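Side-chain contacts in acyl-ACP thioesterase (Bacteroides thetaiotaomicron, PDB 2ESS), which binds calcium and probably hydrolyses the thioester of fatty acyl-acyl carrier protein in fatty acid biosynthesis: residues G9-V14 and L36-F41; G40-D45 and T93-A98; H184-D187 and L193-T196; E231-K234 and E238-C241. All coordinates share one frame; numbering follows the deposited sequence.

Contact 1. Residues G9-V14 and L36-F41; sequences GTYQFV and LNCAGF
The thiol sulfur of C38 is shared by two rings of strand 9-14. It lies 3.5 Å from CD2 of Y11, in a sulfur-aromatic contact that meets the tyrosine ring obliquely, 51° off the ring normal. Towards F13 the geometry changes: SG sits in the plane of the phenylalanine ring, at its edge, 3.5 Å from CZ. With its CG anti to the carbonyl carbon (chi1 -53°), Y11 turns its ring in towards the helix.

Both segments belong to the N-terminal hotdog domain, in which the long helix 28-45 packs along the antiparallel sheet; here it meets strand 9-14, at one edge of the sheet within this chain. The second kind of contact is ring against ring. CD2 of F41 stands 3.9 Å above one face of Y11, displaced towards the rim, and the two ring planes make 59°, an oblique pairing. CB of F41 adds a contact of 3.9 Å to CE1 of Y11. Replacing Y11 by an alanine is likely to open a gap between strand and helix, leaving F41 without its aromatic partner and C38 with one ring fewer. F13 also meets the rings of H34, on the same helix, and F79, on strand 78-88.

Contact 2. Residues G40-D45 and T93-A98; sequences GFHASD and TDRNFA
H42 of helix 28-45 carries the link to strand 92-100 by meeting R95. With CG anti to the backbone N, its imidazole is placed beside the R95 guanidinium, and ND1 accepts a hydrogen bond of 3.0 Å from NH2 of R95. The bond is moderately bent, with an N-H...N angle of 152°. It lies close to the guanidinium plane but rises 30° out of the imidazole plane; the two flat groups are turned 74° against each other, so this is an edge-on approach by the arginine and not a stack. As ND1 accepts here and NE2 is bonded to the carbonyl oxygen of K7, the imidazole is probably neutral, with its proton on NE2. Next along the helix, A43 borders the same guanidinium, its CB 4.2 Å from NH2 of R95.

R95 reaches this position across 10.1 Å between its CA and that of A43, by a chain extended as far as CD and then bent at chi3. NH1 is also bonded to the hydroxyl of T83, and NE to a methylpentanediol molecule probably from the crystallisation liquor. The buried pair thus bridges helix 28-45 and the hotdog sheet, with strand 78-88 alongside through T83, strand 106-118 bonded to the backbone of R95 through S112, and F48 packing against both A43 and R95.

Contact 3. Residues H184-D187 and L193-T196; sequences HILD and LYQT
The phenol of Y194 reaches end-on from helix 191-196 to helix 178-186, and its hydroxyl gives a hydrogen bond of 2.6 Å to the carbonyl oxygen of L186. This oxygen lies at the edge of the tyrosine ring, in its plane. At the acceptor, the C=O...O angle is 120° and the hydroxyl stands 24° off the carbonyl plane. The side chains of L186 and Y194 cross at about a right angle, and the leucine flanks the hydroxyl: its CB is 3.4 Å from OH of Y194, and its CD2 is 3.8 Å from the same atom.

Near the C-terminal end of helix 178-186, the carbonyl of L186 receives this hydroxyl from the following helix. The bond ties the two helices of the C-terminal hotdog domain across the turn that joins them. With CG anti to the carbonyl carbon (chi1 -69°), the ring of Y194 extends towards L186 and spans much of the 9.9 Å between the CA atoms of Y194 and L186. Strand 199-206 touches both residues through I199. The ring of Y194 stacks with Y167 of the second subunit, while OD2 of D187 is hydrogen-bonded to S168 of that subunit.

Contact 4. Residues E231-K234 and E238-C241; sequences EVKK and EVVC
K234 and E238 run obliquely across each other on one face of the hairpin formed by strands 227-234 and 238-247. The lysine places CG between its backbone N and carbonyl carbon (chi1 77°), the crowded position, and from there the chain is fully extended. Its methylenes pass over V240, with CD 3.7 Å from CG1 of the valine. CE of K234 approaches OE1 of E238 at 3.1 Å, whereas NZ makes only a long salt bridge of 4.0 Å to that oxygen and is hydrogen-bonded to the carbonyl of E209. With an alanine here, the carbonyl of E209 would probably be left without its ammonium donor, E238 would lose the long salt bridge, and V240 CG1 would be uncovered.

The strands are antiparallel and interrupted by a classic beta bulge, in which V240 and C241 both lie opposite V232. The carbonyl oxygen of V232 accepts from V240 N at 2.9 Å and, weakly, from C241 N, while V232 N bonds almost straight, at 174°, to C241 O. Their side chains follow: CG1 of V232 meets CG2 of V240, and CG2 of V232 lies 3.6 Å from SG of C241. On the face of K233 and V239, the extended E231 (chi1 -168°) crosses V239 at about a right angle and brings CD to 3.5 Å from CG2 of the valine. K233 leads away to a cation-pi contact with F219.

Contacts 1 and 2 follow each other along helix 28-45, which meets two strands of the same sheet; their centres are about 8 Å apart, and they touch where A39 CB lies 3.3 Å from R95 CD. Contacts 3 and 4 belong to the C-terminal hotdog domain, with centres about 20 Å apart, and meet through I185 CG1 and V232 CG2 at 4.1 Å. Contacts 2 and 4 both reach one continuous antiparallel sheet, although their nearest atoms are about 17 Å apart. Contact 4 lies near the calcium site of D171 and H175: the side chain of V240 is about 12 Å from a bound calcium ion. Contacts 1 and 3 both border the second subunit.

Contact 1. Residues G9-V14 and L36-F41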
loop_
_atom_site.group_PDB
_atom_site.type_symbol
_atom_site.label_atom_id
_atom_site.label_comp_id
_atom_site.label_asym_id
_atom_site.label_seq_id
_atom_site.Cartn_x
_atom_site.Cartn_y
_atom_site.Cartn_z
ATOM N N GLY A 9 -0.772 -23.521 -1.562
ATOM C CA GLY A 9 -0.513 -22.661 -0.447
ATOM C C GLY A 9 -1.747 -21.821 -0.159
ATOM O O GLY A 9 -2.337 -21.248 -1.077
ATOM N N THR A 10 -2.088 -21.694 1.114
ATOM C CA THR A 10 -3.233 -20.886 1.574
ATOM C C THR A 10 -2.800 -19.837 2.592
ATOM O O THR A 10 -2.153 -20.154 3.568
ATOM C CB THR A 10 -4.340 -21.779 2.250
ATOM O OG1 THR A 10 -4.651 -22.898 1.404
ATOM C CG2 THR A 10 -5.617 -20.946 2.565
ATOM N N TYR A 11 -3.175 -18.585 2.369
ATOM C CA TYR A 11 -2.672 -17.458 3.143
ATOM C C TYR A 11 -3.842 -16.616 3.594
ATOM O O TYR A 11 -4.752 -16.386 2.820
ATOM C CB TYR A 11 -1.668 -16.653 2.305
ATOM C CG TYR A 11 -0.586 -17.566 1.768
ATOM C CD1 TYR A 11 0.437 -18.034 2.576
ATOM C CD2 TYR A 11 -0.655 -18.054 0.468
ATOM C CE1 TYR A 11 1.382 -18.917 2.081
ATOM C CE2 TYR A 11 0.298 -18.942 -0.032
ATOM C CZ TYR A 11 1.310 -19.364 0.766
ATOM O OH TYR A 11 2.225 -20.249 0.227
ATOM N N GLN A 12 -3.815 -16.223 4.862
ATOM C CA GLN A 12 -4.895 -15.490 5.522
ATOM C C GLN A 12 -4.627 -13.996 5.632
ATOM O O GLN A 12 -3.531 -13.557 5.985
ATOM C CB GLN A 12 -5.104 -16.017 6.951
ATOM C CG GLN A 12 -5.417 -17.488 7.061
ATOM C CD GLN A 12 -6.698 -17.830 6.358
ATOM O OE1 GLN A 12 -7.668 -17.068 6.415
ATOM N NE2 GLN A 12 -6.705 -18.963 5.655
ATOM N N PHE A 13 -5.646 -13.205 5.332
ATOM C CA PHE A 13 -5.557 -11.750 5.402
ATOM C C PHE A 13 -6.788 -11.115 6.045
ATOM O O PHE A 13 -7.819 -11.750 6.203
ATOM C CB PHE A 13 -5.387 -11.189 4.005
ATOM C CG PHE A 13 -4.210 -11.723 3.295
ATOM C CD1 PHE A 13 -2.942 -11.279 3.632
ATOM C CD2 PHE A 13 -4.344 -12.706 2.326
ATOM C CE1 PHE A 13 -1.823 -11.795 2.990
ATOM C CE2 PHE A 13 -3.224 -13.214 1.661
ATOM C CZ PHE A 13 -1.971 -12.761 1.992
ATOM N N VAL A 14 -6.649 -9.853 6.409
ATOM C CA VAL A 14 -7.789 -9.011 6.785
ATOM C C VAL A 14 -7.734 -7.755 5.918
ATOM O O VAL A 14 -6.650 -7.179 5.753
ATOM C CB VAL A 14 -7.710 -8.606 8.265
ATOM C CG1 VAL A 14 -8.896 -7.709 8.642
ATOM C CG2 VAL A 14 -7.670 -9.838 9.155
ATOM N N LEU A 36 0.725 -11.484 -5.642
ATOM C CA LEU A 36 2.143 -11.582 -5.968
ATOM C C LEU A 36 3.003 -11.965 -4.764
ATOM O O LEU A 36 3.906 -12.777 -4.880
ATOM C CB LEU A 36 2.623 -10.282 -6.633
ATOM C CG LEU A 36 1.880 -9.941 -7.937
ATOM C CD1 LEU A 36 2.458 -8.657 -8.629
ATOM C CD2 LEU A 36 1.908 -11.144 -8.901
ATOM N N ASN A 37 2.693 -11.423 -3.591
ATOM C CA ASN A 37 3.381 -11.837 -2.366
ATOM C C ASN A 37 3.125 -13.306 -2.068
ATOM O O ASN A 37 4.028 -14.002 -1.575
ATOM C CB ASN A 37 2.925 -11.006 -1.155
ATOM C CG ASN A 37 3.499 -9.574 -1.155
ATOM O OD1 ASN A 37 4.543 -9.313 -1.720
ATOM N ND2 ASN A 37 2.811 -8.663 -0.479
ATOM N N CYS A 38 1.902 -13.780 -2.323
ATOM C CA CYS A 38 1.557 -15.195 -2.037
ATOM C C CYS A 38 2.316 -16.189 -2.962
ATOM O O CYS A 38 2.788 -17.260 -2.527
ATOM C CB CYS A 38 0.034 -15.456 -2.100
ATOM S SG CYS A 38 -0.826 -14.752 -0.688
ATOM N N ALA A 39 2.468 -15.772 -4.204
ATOM C CA ALA A 39 3.221 -16.483 -5.184
ATOM C C ALA A 39 4.657 -16.667 -4.696
ATOM O O ALA A 39 5.216 -17.751 -4.767
ATOM C CB ALA A 39 3.196 -15.691 -6.499
ATOM N N GLY A 40 5.228 -15.575 -4.195
ATOM C CA GLY A 40 6.518 -15.550 -3.583
ATOM C C GLY A 40 6.633 -16.402 -2.336
ATOM O O GLY A 40 7.602 -17.107 -2.222
ATOM N N PHE A 41 5.653 -16.364 -1.424
ATOM C CA PHE A 41 5.702 -17.215 -0.225
ATOM C C PHE A 41 5.738 -18.700 -0.638
ATOM O O PHE A 41 6.469 -19.530 -0.066
ATOM C CB PHE A 41 4.484 -17.068 0.711
ATOM C CG PHE A 41 4.175 -15.642 1.178
ATOM C CD1 PHE A 41 5.181 -14.730 1.488
ATOM C CD2 PHE A 41 2.828 -15.246 1.359
ATOM C CE1 PHE A 41 4.849 -13.411 1.930
ATOM C CE2 PHE A 41 2.486 -13.948 1.795
ATOM C CZ PHE A 41 3.498 -13.028 2.081
#

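Contact 2. Residues G40-D45 and T93-A98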
loop_
_atom_site.group_PDB
_atom_site.type_symbol
_atom_site.label_atom_id
_atom_site.label_comp_id
_atom_site.label_asym_id
_atom_site.label_seq_id
_atom_site.Cartn_x
_atom_site.Cartn_y
_atom_site.Cartn_z
ATOM N N GLY A 40 5.228 -15.575 -4.195
ATOM C CA GLY A 40 6.518 -15.550 -3.583
ATOM C C GLY A 40 6.633 -16.402 -2.336
ATOM O O GLY A 40 7.602 -17.107 -2.222
ATOM N N PHE A 41 5.653 -16.364 -1.424
ATOM C CA PHE A 41 5.702 -17.215 -0.225
ATOM C C PHE A 41 5.738 -18.700 -0.638
ATOM O O PHE A 41 6.469 -19.530 -0.066
ATOM C CB PHE A 41 4.484 -17.068 0.711
ATOM C CG PHE A 41 4.175 -15.642 1.178
ATOM C CD1 PHE A 41 5.181 -14.730 1.488
ATOM C CD2 PHE A 41 2.828 -15.246 1.359
ATOM C CE1 PHE A 41 4.849 -13.411 1.930
ATOM C CE2 PHE A 41 2.486 -13.948 1.795
ATOM C CZ PHE A 41 3.498 -13.028 2.081
ATOM N N HIS A 42 4.909 -19.014 -1.607
ATOM C CA HIS A 42 4.655 -20.394 -2.022
ATOM C C HIS A 42 5.924 -20.941 -2.687
ATOM O O HIS A 42 6.407 -21.987 -2.288
ATOM C CB HIS A 42 3.435 -20.450 -2.942
ATOM C CG HIS A 42 3.071 -21.824 -3.398
ATOM N ND1 HIS A 42 3.617 -22.405 -4.519
ATOM C CD2 HIS A 42 2.201 -22.735 -2.884
ATOM C CE1 HIS A 42 3.113 -23.626 -4.664
ATOM N NE2 HIS A 42 2.252 -23.849 -3.686
ATOM N N ALA A 43 6.481 -20.190 -3.631
ATOM C CA ALA A 43 7.709 -20.564 -4.330
ATOM C C ALA A 43 8.891 -20.660 -3.368
ATOM O O ALA A 43 9.647 -21.608 -3.440
ATOM C CB ALA A 43 8.065 -19.565 -5.472
ATOM N N SER A 44 9.043 -19.677 -2.483
ATOM C CA SER A 44 10.225 -19.624 -1.629
ATOM C C SER A 44 10.212 -20.749 -0.621
ATOM O O SER A 44 11.230 -21.398 -0.404
ATOM C CB SER A 44 10.378 -18.267 -0.930
ATOM O OG SER A 44 9.191 -17.900 -0.273
ATOM N N ASP A 45 9.058 -21.012 -0.054
ATOM C CA ASP A 45 8.953 -22.094 0.887
ATOM C C ASP A 45 9.280 -23.429 0.248
ATOM O O ASP A 45 9.608 -24.351 0.954
ATOM C CB ASP A 45 7.555 -22.149 1.508
ATOM C CG ASP A 45 7.298 -20.991 2.502
ATOM O OD1 ASP A 45 8.254 -20.251 2.875
ATOM O OD2 ASP A 45 6.123 -20.811 2.892
ATOM N N THR A 93 5.910 -20.164 -16.755
ATOM C CA THR A 93 5.171 -20.882 -15.729
ATOM C C THR A 93 3.855 -20.184 -15.475
ATOM O O THR A 93 3.827 -18.960 -15.379
ATOM C CB THR A 93 5.974 -20.955 -14.421
ATOM O OG1 THR A 93 7.118 -21.757 -14.677
ATOM C CG2 THR A 93 5.174 -21.591 -13.301
ATOM N N ASP A 94 2.786 -20.972 -15.430
ATOM C CA ASP A 94 1.441 -20.473 -15.137
ATOM C C ASP A 94 1.138 -20.770 -13.665
ATOM O O ASP A 94 1.106 -21.920 -13.256
ATOM C CB ASP A 94 0.411 -21.135 -16.051
ATOM C CG ASP A 94 0.606 -20.773 -17.528
ATOM O OD1 ASP A 94 1.318 -19.778 -17.866
ATOM O OD2 ASP A 94 0.069 -21.529 -18.361
ATOM N N ARG A 95 0.949 -19.717 -12.888
ATOM C CA ARG A 95 0.575 -19.794 -11.500
ATOM C C ARG A 95 -0.839 -19.221 -11.331
ATOM O O ARG A 95 -1.125 -18.104 -11.780
ATOM C CB ARG A 95 1.506 -18.985 -10.634
ATOM C CG ARG A 95 0.933 -18.805 -9.229
ATOM C CD ARG A 95 1.868 -18.212 -8.249
ATOM N NE ARG A 95 3.050 -19.006 -7.886
ATOM C CZ ARG A 95 3.088 -20.020 -7.042
ATOM N NH1 ARG A 95 1.985 -20.550 -6.544
ATOM N NH2 ARG A 95 4.257 -20.585 -6.772
ATOM N N ASN A 96 -1.706 -19.989 -10.676
ATOM C CA ASN A 96 -3.124 -19.631 -10.519
ATOM C C ASN A 96 -3.441 -19.379 -9.085
ATOM O O ASN A 96 -2.641 -19.722 -8.172
ATOM C CB ASN A 96 -4.012 -20.707 -11.116
ATOM C CG ASN A 96 -3.847 -20.804 -12.626
ATOM O OD1 ASN A 96 -3.250 -19.923 -13.268
ATOM N ND2 ASN A 96 -4.323 -21.884 -13.183
ATOM N N PHE A 97 -4.568 -18.716 -8.893
ATOM C CA PHE A 97 -5.013 -18.243 -7.572
ATOM C C PHE A 97 -6.530 -18.385 -7.428
ATOM O O PHE A 97 -7.285 -18.314 -8.416
ATOM C CB PHE A 97 -4.696 -16.759 -7.342
ATOM C CG PHE A 97 -3.284 -16.391 -7.538
ATOM C CD1 PHE A 97 -2.824 -16.035 -8.793
ATOM C CD2 PHE A 97 -2.406 -16.349 -6.454
ATOM C CE1 PHE A 97 -1.502 -15.661 -8.970
ATOM C CE2 PHE A 97 -1.104 -15.989 -6.625
ATOM C CZ PHE A 97 -0.638 -15.659 -7.887
ATOM N N ALA A 98 -6.960 -18.600 -6.188
ATOM C CA ALA A 98 -8.371 -18.484 -5.813
ATOM C C ALA A 98 -8.430 -17.500 -4.635
ATOM O O ALA A 98 -7.522 -17.428 -3.802
ATOM C CB ALA A 98 -8.950 -19.839 -5.437
#

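Contact 3. Residues H184-D187 and L193-T196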
loop_
_atom_site.group_PDB
_atom_site.type_symbol
_atom_site.label_atom_id
_atom_site.label_comp_id
_atom_site.label_asym_id
_atom_site.label_seq_id
_atom_site.Cartn_x
_atom_site.Cartn_y
_atom_site.Cartn_z
ATOM N N HIS A 184 -2.331 3.529 -11.041
ATOM C CA HIS A 184 -2.432 4.648 -11.990
ATOM C C HIS A 184 -3.484 4.398 -13.097
ATOM O O HIS A 184 -4.170 5.299 -13.504
ATOM C CB HIS A 184 -1.061 4.989 -12.578
ATOM C CG HIS A 184 -0.078 5.467 -11.551
ATOM N ND1 HIS A 184 -0.347 6.514 -10.693
ATOM C CD2 HIS A 184 1.162 5.026 -11.229
ATOM C CE1 HIS A 184 0.686 6.692 -9.885
ATOM N NE2 HIS A 184 1.616 5.806 -10.195
ATOM N N ILE A 185 -3.606 3.162 -13.568
ATOM C CA ILE A 185 -4.572 2.838 -14.607
ATOM C C ILE A 185 -5.993 3.018 -14.076
ATOM O O ILE A 185 -6.857 3.644 -14.729
ATOM C CB ILE A 185 -4.324 1.394 -15.160
ATOM C CG1 ILE A 185 -3.024 1.369 -15.975
ATOM C CG2 ILE A 185 -5.485 0.914 -16.037
ATOM C CD1 ILE A 185 -2.503 0.008 -16.193
ATOM N N LEU A 186 -6.219 2.484 -12.880
ATOM C CA LEU A 186 -7.545 2.559 -12.252
ATOM C C LEU A 186 -7.917 3.978 -11.898
ATOM O O LEU A 186 -9.093 4.293 -11.910
ATOM C CB LEU A 186 -7.679 1.618 -11.063
ATOM C CG LEU A 186 -7.575 0.131 -11.519
ATOM C CD1 LEU A 186 -7.840 -0.813 -10.369
ATOM C CD2 LEU A 186 -8.518 -0.190 -12.707
ATOM N N ASP A 187 -6.934 4.870 -11.723
ATOM C CA ASP A 187 -7.243 6.321 -11.551
ATOM C C ASP A 187 -7.718 7.033 -12.806
ATOM O O ASP A 187 -8.152 8.150 -12.708
ATOM C CB ASP A 187 -6.059 7.106 -10.958
ATOM C CG ASP A 187 -5.807 6.776 -9.457
ATOM O OD1 ASP A 187 -6.770 6.379 -8.773
ATOM O OD2 ASP A 187 -4.656 6.926 -8.964
ATOM N N LEU A 193 -18.406 5.691 -12.452
ATOM C CA LEU A 193 -18.266 4.284 -12.833
ATOM C C LEU A 193 -18.085 3.400 -11.587
ATOM O O LEU A 193 -18.719 2.368 -11.441
ATOM C CB LEU A 193 -17.066 4.144 -13.787
ATOM C CG LEU A 193 -16.989 3.069 -14.844
ATOM C CD1 LEU A 193 -18.370 2.731 -15.456
ATOM C CD2 LEU A 193 -16.012 3.558 -15.909
ATOM N N TYR A 194 -17.220 3.829 -10.682
ATOM C CA TYR A 194 -16.992 3.113 -9.447
ATOM C C TYR A 194 -18.211 3.211 -8.504
ATOM O O TYR A 194 -18.439 2.331 -7.672
ATOM C CB TYR A 194 -15.746 3.665 -8.762
ATOM C CG TYR A 194 -14.468 3.340 -9.488
ATOM C CD1 TYR A 194 -14.027 2.029 -9.603
ATOM C CD2 TYR A 194 -13.680 4.342 -10.015
ATOM C CE1 TYR A 194 -12.841 1.733 -10.269
ATOM C CE2 TYR A 194 -12.505 4.066 -10.648
ATOM C CZ TYR A 194 -12.095 2.766 -10.803
ATOM O OH TYR A 194 -10.904 2.506 -11.447
ATOM N N GLN A 195 -19.002 4.265 -8.644
ATOM C CA GLN A 195 -20.219 4.401 -7.864
ATOM C C GLN A 195 -21.331 3.480 -8.315
ATOM O O GLN A 195 -22.185 3.139 -7.510
ATOM C CB GLN A 195 -20.743 5.832 -7.927
ATOM C CG GLN A 195 -20.021 6.790 -7.023
ATOM C CD GLN A 195 -20.565 8.200 -7.119
ATOM O OE1 GLN A 195 -20.637 8.784 -8.199
ATOM N NE2 GLN A 195 -20.955 8.754 -5.981
ATOM N N THR A 196 -21.369 3.136 -9.606
ATOM C CA THR A 196 -22.472 2.384 -10.159
ATOM C C THR A 196 -22.088 0.975 -10.611
ATOM O O THR A 196 -22.952 0.107 -10.744
ATOM C CB THR A 196 -23.106 3.150 -11.337
ATOM O OG1 THR A 196 -22.134 3.293 -12.383
ATOM C CG2 THR A 196 -23.590 4.526 -10.865
#

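Contact 4. Residues E231-K234 and E238-C241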
loop_
_atom_site.group_PDB
_atom_site.type_symbol
_atom_site.label_atom_id
_atom_site.label_comp_id
_atom_site.label_asym_id
_atom_site.label_seq_id
_atom_site.Cartn_x
_atom_site.Cartn_y
_atom_site.Cartn_z
ATOM N N GLU A 231 -3.223 1.327 -22.768
ATOM C CA GLU A 231 -1.813 1.189 -23.041
ATOM C C GLU A 231 -1.107 2.325 -22.321
ATOM O O GLU A 231 -1.578 3.447 -22.358
ATOM C CB GLU A 231 -1.587 1.259 -24.555
ATOM C CG GLU A 231 -0.231 0.869 -25.032
ATOM C CD GLU A 231 -0.193 0.675 -26.567
ATOM O OE1 GLU A 231 -0.204 1.695 -27.291
ATOM O OE2 GLU A 231 -0.147 -0.497 -27.034
ATOM N N VAL A 232 -0.026 1.998 -21.606
ATOM C CA VAL A 232 0.846 2.971 -20.977
ATOM C C VAL A 232 2.162 3.008 -21.766
ATOM O O VAL A 232 2.758 1.965 -22.042
ATOM C CB VAL A 232 1.149 2.655 -19.487
ATOM C CG1 VAL A 232 1.902 3.827 -18.833
ATOM C CG2 VAL A 232 -0.139 2.364 -18.696
ATOM N N LYS A 233 2.592 4.204 -22.146
ATOM C CA LYS A 233 3.864 4.399 -22.847
ATOM C C LYS A 233 4.794 5.306 -22.048
ATOM O O LYS A 233 4.343 6.216 -21.341
ATOM C CB LYS A 233 3.659 5.036 -24.217
ATOM C CG LYS A 233 2.909 4.205 -25.189
ATOM C CD LYS A 233 2.808 4.912 -26.520
ATOM C CE LYS A 233 1.776 4.256 -27.400
ATOM N NZ LYS A 233 1.681 4.935 -28.738
ATOM N N LYS A 234 6.094 5.074 -22.166
ATOM C CA LYS A 234 7.059 5.982 -21.564
ATOM C C LYS A 234 7.736 6.852 -22.615
ATOM O O LYS A 234 7.991 6.431 -23.756
ATOM C CB LYS A 234 8.096 5.236 -20.707
ATOM C CG LYS A 234 9.203 4.513 -21.457
ATOM C CD LYS A 234 10.119 3.757 -20.481
ATOM C CE LYS A 234 11.139 2.906 -21.244
ATOM N NZ LYS A 234 12.134 2.280 -20.360
ATOM N N GLU A 238 7.413 4.267 -26.233
ATOM C CA GLU A 238 7.685 2.895 -25.882
ATOM C C GLU A 238 6.637 2.351 -24.962
ATOM O O GLU A 238 6.476 2.872 -23.865
ATOM C CB GLU A 238 9.001 2.807 -25.165
ATOM C CG GLU A 238 10.052 3.681 -25.726
ATOM C CD GLU A 238 11.217 3.736 -24.809
ATOM O OE1 GLU A 238 11.599 2.647 -24.298
ATOM O OE2 GLU A 238 11.727 4.857 -24.603
ATOM N N VAL A 239 5.964 1.275 -25.364
ATOM C CA VAL A 239 4.950 0.676 -24.507
ATOM C C VAL A 239 5.582 0.001 -23.302
ATOM O O VAL A 239 6.485 -0.829 -23.449
ATOM C CB VAL A 239 4.061 -0.310 -25.260
ATOM C CG1 VAL A 239 3.117 -1.016 -24.306
ATOM C CG2 VAL A 239 3.268 0.425 -26.353
ATOM N N VAL A 240 5.111 0.357 -22.107
ATOM C CA VAL A 240 5.564 -0.324 -20.890
ATOM C C VAL A 240 4.553 -1.324 -20.324
ATOM O O VAL A 240 4.950 -2.330 -19.731
ATOM C CB VAL A 240 6.051 0.664 -19.786
ATOM C CG1 VAL A 240 7.281 1.430 -20.333
ATOM C CG2 VAL A 240 4.924 1.618 -19.327
ATOM N N CYS A 241 3.263 -1.049 -20.466
ATOM C CA CYS A 241 2.271 -2.065 -20.120
ATOM C C CYS A 241 0.976 -1.825 -20.844
ATOM O O CYS A 241 0.762 -0.754 -21.393
ATOM C CB CYS A 241 2.067 -2.162 -18.623
ATOM S SG CYS A 241 1.477 -0.725 -17.835
#